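Local structure of putative 5-dehydro-2-deoxygluconokinase (Bacillus halodurans C-125, 2QCV) at residues L176-A190 and T206-E218. The protein probably phosphorylates 5-dehydro-2-deoxy-D-gluconate with ATP, a step in the breakdown of myo-inositol to acetyl-CoA. Sequence-based numbering, arbitrary orientation.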
loop_
_atom_site.group_PDB
_atom_site.type_symbol
_atom_site.label_atom_id
_atom_site.label_comp_id
_atom_site.label_asym_id
_atom_site.label_seq_id
_atom_site.Cartn_x
_atom_site.Cartn_y
_atom_site.Cartn_z
ATOM N N LEU A 176 -28.103 7.688 4.105
ATOM C CA LEU A 176 -27.312 6.613 4.643
ATOM C C LEU A 176 -26.615 5.768 3.571
ATOM O O LEU A 176 -25.509 5.328 3.832
ATOM C CB LEU A 176 -28.103 5.719 5.624
ATOM C CG LEU A 176 -28.629 6.378 6.916
ATOM C CD1 LEU A 176 -29.177 5.306 7.902
ATOM C CD2 LEU A 176 -27.518 7.189 7.588
ATOM N N ASP A 177 -27.198 5.598 2.384
ATOM C CA ASP A 177 -26.446 5.128 1.182
ATOM C C ASP A 177 -25.458 4.033 1.517
ATOM O O ASP A 177 -24.281 4.300 1.455
ATOM C CB ASP A 177 -25.590 6.329 0.598
ATOM C CG ASP A 177 -24.682 5.919 -0.604
ATOM O OD1 ASP A 177 -25.157 5.138 -1.484
ATOM O OD2 ASP A 177 -23.498 6.373 -0.625
ATOM N N TYR A 178 -25.906 2.830 1.897
ATOM C CA TYR A 178 -24.964 1.801 2.388
ATOM C C TYR A 178 -24.422 0.911 1.262
ATOM O O TYR A 178 -25.183 0.251 0.565
ATOM C CB TYR A 178 -25.613 0.926 3.469
ATOM C CG TYR A 178 -24.723 -0.142 4.083
ATOM C CD1 TYR A 178 -23.455 0.160 4.529
ATOM C CD2 TYR A 178 -25.165 -1.460 4.216
ATOM C CE1 TYR A 178 -22.601 -0.826 5.090
ATOM C CE2 TYR A 178 -24.350 -2.438 4.799
ATOM C CZ TYR A 178 -23.068 -2.110 5.233
ATOM O OH TYR A 178 -22.265 -3.057 5.806
ATOM N N ARG A 179 -23.097 0.872 1.149
ATOM C CA ARG A 179 -22.369 0.074 0.170
ATOM C C ARG A 179 -21.355 -0.749 0.956
ATOM O O ARG A 179 -20.258 -0.280 1.230
ATOM C CB ARG A 179 -21.675 0.992 -0.817
ATOM C CG ARG A 179 -22.591 1.985 -1.544
ATOM C CD ARG A 179 -23.542 1.293 -2.496
ATOM N NE ARG A 179 -22.836 0.817 -3.676
ATOM N N PRO A 180 -21.748 -1.945 1.391
ATOM C CA PRO A 180 -20.879 -2.734 2.290
ATOM C C PRO A 180 -19.477 -3.013 1.765
ATOM O O PRO A 180 -18.542 -3.017 2.533
ATOM C CB PRO A 180 -21.634 -4.045 2.467
ATOM C CG PRO A 180 -22.660 -4.073 1.422
ATOM C CD PRO A 180 -23.005 -2.655 1.108
ATOM N N TYR A 181 -19.323 -3.191 0.464
ATOM C CA TYR A 181 -17.995 -3.478 -0.075
ATOM C C TYR A 181 -17.079 -2.268 -0.123
ATOM O O TYR A 181 -15.872 -2.406 -0.382
ATOM C CB TYR A 181 -18.141 -4.098 -1.436
ATOM C CG TYR A 181 -18.684 -5.491 -1.328
ATOM C CD1 TYR A 181 -17.881 -6.529 -0.879
ATOM C CD2 TYR A 181 -19.982 -5.767 -1.658
ATOM C CE1 TYR A 181 -18.379 -7.816 -0.774
ATOM C CE2 TYR A 181 -20.484 -7.038 -1.566
ATOM C CZ TYR A 181 -19.684 -8.055 -1.124
ATOM O OH TYR A 181 -20.226 -9.319 -1.029
ATOM N N SER A 182 -17.607 -1.086 0.169
ATOM C CA SER A 182 -16.734 0.102 0.358
ATOM C C SER A 182 -16.087 0.220 1.725
ATOM O O SER A 182 -15.201 1.069 1.931
ATOM C CB SER A 182 -17.500 1.403 0.081
ATOM O OG SER A 182 -17.838 1.485 -1.267
ATOM N N TRP A 183 -16.506 -0.632 2.646
ATOM C CA TRP A 183 -16.053 -0.599 4.034
ATOM C C TRP A 183 -15.272 -1.842 4.429
ATOM O O TRP A 183 -15.406 -2.908 3.818
ATOM C CB TRP A 183 -17.278 -0.487 4.961
ATOM C CG TRP A 183 -18.023 0.784 4.789
ATOM C CD1 TRP A 183 -19.004 1.019 3.900
ATOM C CD2 TRP A 183 -17.865 2.000 5.558
ATOM N NE1 TRP A 183 -19.447 2.320 4.008
ATOM C CE2 TRP A 183 -18.763 2.938 5.031
ATOM C CE3 TRP A 183 -17.040 2.380 6.629
ATOM C CZ2 TRP A 183 -18.870 4.229 5.527
ATOM C CZ3 TRP A 183 -17.132 3.689 7.115
ATOM C CH2 TRP A 183 -18.063 4.576 6.591
ATOM N N GLU A 184 -14.485 -1.719 5.487
ATOM C CA GLU A 184 -13.746 -2.872 6.001
ATOM C C GLU A 184 -14.625 -3.797 6.823
ATOM O O GLU A 184 -14.582 -5.034 6.668
ATOM C CB GLU A 184 -12.518 -2.406 6.810
ATOM C CG GLU A 184 -11.529 -1.587 5.979
ATOM C CD GLU A 184 -10.931 -2.415 4.849
ATOM O OE1 GLU A 184 -10.399 -3.499 5.165
ATOM O OE2 GLU A 184 -11.030 -2.014 3.658
ATOM N N THR A 185 -15.404 -3.229 7.741
ATOM C CA THR A 185 -16.300 -4.052 8.586
ATOM C C THR A 185 -17.591 -3.270 8.892
ATOM O O THR A 185 -17.599 -2.031 8.836
ATOM C CB THR A 185 -15.652 -4.412 9.938
ATOM O OG1 THR A 185 -15.648 -3.253 10.779
ATOM C CG2 THR A 185 -14.248 -4.948 9.807
ATOM N N PRO A 186 -18.699 -3.963 9.173
ATOM C CA PRO A 186 -19.915 -3.249 9.557
ATOM C C PRO A 186 -19.793 -2.421 10.830
ATOM O O PRO A 186 -20.475 -1.427 10.941
ATOM C CB PRO A 186 -20.951 -4.370 9.745
ATOM C CG PRO A 186 -20.422 -5.512 8.961
ATOM C CD PRO A 186 -18.934 -5.417 9.071
ATOM N N GLU A 187 -18.978 -2.859 11.780
ATOM C CA GLU A 187 -18.762 -2.076 13.005
ATOM C C GLU A 187 -18.079 -0.734 12.692
ATOM O O GLU A 187 -18.393 0.285 13.295
ATOM C CB GLU A 187 -17.986 -2.864 14.065
ATOM C CG GLU A 187 -18.239 -2.265 15.417
ATOM C CD GLU A 187 -17.838 -3.124 16.555
ATOM O OE1 GLU A 187 -17.093 -4.104 16.357
ATOM O OE2 GLU A 187 -18.250 -2.781 17.671
ATOM N N GLU A 188 -17.142 -0.736 11.741
ATOM C CA GLU A 188 -16.536 0.500 11.261
ATOM C C GLU A 188 -17.595 1.447 10.676
ATOM O O GLU A 188 -17.628 2.641 10.985
ATOM C CB GLU A 188 -15.487 0.172 10.196
ATOM C CG GLU A 188 -14.837 1.334 9.542
ATOM C CD GLU A 188 -14.210 0.947 8.202
ATOM O OE1 GLU A 188 -14.595 -0.096 7.627
ATOM O OE2 GLU A 188 -13.352 1.689 7.740
ATOM N N THR A 189 -18.486 0.886 9.855
ATOM C CA THR A 189 -19.583 1.672 9.312
ATOM C C THR A 189 -20.420 2.256 10.459
ATOM O O THR A 189 -20.726 3.435 10.436
ATOM C CB THR A 189 -20.436 0.844 8.299
ATOM O OG1 THR A 189 -19.551 0.194 7.349
ATOM C CG2 THR A 189 -21.442 1.755 7.580
ATOM N N ALA A 190 -20.767 1.449 11.458
ATOM C CA ALA A 190 -21.578 1.915 12.602
ATOM C C ALA A 190 -20.922 3.096 13.333
ATOM O O ALA A 190 -21.564 4.104 13.627
ATOM C CB ALA A 190 -21.838 0.759 13.590
ATOM N N THR A 206 -32.838 3.417 4.643
ATOM C CA THR A 206 -33.656 2.251 4.783
ATOM C C THR A 206 -33.534 1.699 6.194
ATOM O O THR A 206 -32.559 1.957 6.908
ATOM C CB THR A 206 -33.255 1.147 3.765
ATOM O OG1 THR A 206 -31.950 0.646 4.089
ATOM C CG2 THR A 206 -33.276 1.678 2.327
ATOM N N ARG A 207 -34.488 0.870 6.592
ATOM C CA ARG A 207 -34.424 0.221 7.898
ATOM C C ARG A 207 -33.117 -0.570 8.007
ATOM O O ARG A 207 -32.471 -0.536 9.019
ATOM C CB ARG A 207 -35.662 -0.675 8.074
ATOM C CG ARG A 207 -35.794 -1.447 9.384
ATOM C CD ARG A 207 -35.843 -0.530 10.611
ATOM N NE ARG A 207 -34.535 -0.434 11.271
ATOM C CZ ARG A 207 -34.240 0.350 12.305
ATOM N NH1 ARG A 207 -35.163 1.152 12.848
ATOM N NH2 ARG A 207 -33.013 0.308 12.836
ATOM N N GLU A 208 -32.699 -1.251 6.943
ATOM C CA GLU A 208 -31.441 -1.993 6.970
ATOM C C GLU A 208 -30.231 -1.092 7.205
ATOM O O GLU A 208 -29.325 -1.436 7.968
ATOM C CB GLU A 208 -31.299 -2.819 5.696
ATOM C CG GLU A 208 -32.272 -3.980 5.637
ATOM N N GLU A 209 -30.256 0.099 6.630
ATOM C CA GLU A 209 -29.206 1.077 6.812
ATOM C C GLU A 209 -29.167 1.630 8.248
ATOM O O GLU A 209 -28.083 1.843 8.818
ATOM C CB GLU A 209 -29.353 2.169 5.764
ATOM C CG GLU A 209 -29.021 1.697 4.385
ATOM C CD GLU A 209 -29.381 2.651 3.238
ATOM O OE1 GLU A 209 -30.232 3.543 3.349
ATOM O OE2 GLU A 209 -28.760 2.506 2.179
ATOM N N PHE A 210 -30.320 1.839 8.855
ATOM C CA PHE A 210 -30.340 2.217 10.255
ATOM C C PHE A 210 -29.848 1.093 11.137
ATOM O O PHE A 210 -29.189 1.376 12.174
ATOM C CB PHE A 210 -31.717 2.717 10.714
ATOM C CG PHE A 210 -32.012 4.164 10.282
ATOM C CD1 PHE A 210 -31.558 5.224 11.036
ATOM C CD2 PHE A 210 -32.681 4.427 9.110
ATOM C CE1 PHE A 210 -31.829 6.541 10.645
ATOM C CE2 PHE A 210 -32.978 5.769 8.711
ATOM C CZ PHE A 210 -32.558 6.802 9.473
ATOM N N ASP A 211 -30.149 -0.162 10.780
ATOM C CA ASP A 211 -29.588 -1.295 11.524
ATOM C C ASP A 211 -28.053 -1.215 11.511
ATOM O O ASP A 211 -27.438 -1.371 12.543
ATOM C CB ASP A 211 -29.993 -2.673 10.969
ATOM C CG ASP A 211 -31.468 -2.896 10.955
ATOM O OD1 ASP A 211 -32.193 -2.268 11.762
ATOM O OD2 ASP A 211 -31.916 -3.749 10.153
ATOM N N VAL A 212 -27.467 -0.933 10.350
ATOM C CA VAL A 212 -26.005 -0.798 10.238
ATOM C C VAL A 212 -25.477 0.335 11.110
ATOM O O VAL A 212 -24.514 0.158 11.843
ATOM C CB VAL A 212 -25.595 -0.679 8.762
ATOM C CG1 VAL A 212 -24.121 -0.267 8.601
ATOM C CG2 VAL A 212 -25.877 -2.054 8.086
ATOM N N LEU A 213 -26.112 1.490 11.019
ATOM C CA LEU A 213 -25.825 2.642 11.865
ATOM C C LEU A 213 -25.784 2.277 13.348
ATOM O O LEU A 213 -24.925 2.742 14.090
ATOM C CB LEU A 213 -26.872 3.719 11.602
ATOM C CG LEU A 213 -26.799 5.125 12.250
ATOM C CD1 LEU A 213 -27.472 6.260 11.449
ATOM C CD2 LEU A 213 -27.338 5.101 13.697
ATOM N N GLU A 214 -26.733 1.449 13.768
ATOM C CA GLU A 214 -26.868 1.103 15.164
ATOM C C GLU A 214 -26.005 -0.072 15.558
ATOM O O GLU A 214 -26.129 -0.581 16.684
ATOM C CB GLU A 214 -28.341 0.820 15.460
ATOM C CG GLU A 214 -29.226 2.063 15.306
ATOM C CD GLU A 214 -30.725 1.720 15.335
ATOM O OE1 GLU A 214 -31.104 0.730 15.970
ATOM O OE2 GLU A 214 -31.505 2.416 14.710
ATOM N N ASN A 215 -25.151 -0.541 14.637
ATOM C CA ASN A 215 -24.318 -1.733 14.864
ATOM C C ASN A 215 -25.125 -2.994 15.183
ATOM O O ASN A 215 -24.716 -3.777 16.049
ATOM C CB ASN A 215 -23.308 -1.456 16.010
ATOM C CG ASN A 215 -22.137 -2.431 16.038
ATOM O OD1 ASN A 215 -21.639 -2.882 14.994
ATOM N ND2 ASN A 215 -21.674 -2.756 17.255
ATOM N N ARG A 216 -26.257 -3.173 14.506
ATOM C CA ARG A 216 -27.119 -4.334 14.711
ATOM C C ARG A 216 -27.002 -5.252 13.514
ATOM O O ARG A 216 -26.739 -4.797 12.369
ATOM C CB ARG A 216 -28.583 -3.918 14.884
ATOM C CG ARG A 216 -28.767 -2.555 15.491
ATOM C CD ARG A 216 -30.233 -2.179 15.614
ATOM N NE ARG A 216 -30.882 -2.977 16.632
ATOM C CZ ARG A 216 -31.055 -2.630 17.906
ATOM N NH1 ARG A 216 -30.673 -1.448 18.384
ATOM N NH2 ARG A 216 -31.658 -3.487 18.704
ATOM N N THR A 217 -27.205 -6.535 13.760
ATOM C CA THR A 217 -27.240 -7.491 12.678
ATOM C C THR A 217 -28.649 -8.037 12.496
ATOM O O THR A 217 -28.830 -8.977 11.719
ATOM C CB THR A 217 -26.263 -8.643 12.952
ATOM O OG1 THR A 217 -26.510 -9.160 14.262
ATOM C CG2 THR A 217 -24.804 -8.143 12.864
ATOM N N GLU A 218 -29.627 -7.484 13.217
ATOM C CA GLU A 218 -31.025 -7.890 13.094
ATOM C C GLU A 218 -31.835 -6.623 13.007
ATOM O O GLU A 218 -31.397 -5.593 13.513
ATOM C CB GLU A 218 -31.467 -8.665 14.318
ATOM C CG GLU A 218 -30.700 -9.957 14.534
ATOM C CD GLU A 218 -30.819 -10.946 13.369
ATOM O OE1 GLU A 218 -31.719 -10.811 12.488
ATOM O OE2 GLU A 218 -30.006 -11.875 13.359
HETATM O O HOH W 1 -23.074 -2.141 11.495
#
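Leu176 presses CD1 onto the middle of one face of the Phe210 ring, 3.7 Å from its centroid and 4° off the normal, while CD2 meets Leu213 CD1 at 4.0 Å. In Val212, CG1, anti to the backbone N (chi1 169°), lies over the Tyr178 ring toward its rim and also reaches Thr189 CG2, and CG2 touches Tyr178 CE2 at 3.6 Å. Pro180 CD covers the opposite face of the tyrosine. In this PfkB-family kinase of the ribokinase clan, the contact joins successive beta-alpha units: the loop after strand 171-175 and the start of helix 186-199 pack against helix 207-213, the axes of 186-190 and 207-213 perpendicular and 9.0 Å apart. Ala190 CB sits against Asn215 CB, where a Schellman motif with Asn215 as C-prime residue ends the helix. At the helix start, Glu209 forms a capping box with Thr206, OE1 accepting from Thr206 N. Its OE2 takes Tyr178 N at 2.9 Å, from above the carboxylate plane, so each segment gives one oxygen a backbone N-H. With an alanine here, Tyr178 N and Thr206 N would probably lose these acceptors, and the loop its polar link to the helix. Farther out, one water donates to Pro186 O and Val212 O, and Glu187 crosses Asn215 at a slant, carboxylate and amide planes 18° apart, its OE2 salt-bridged to Lys160 of the second subunit.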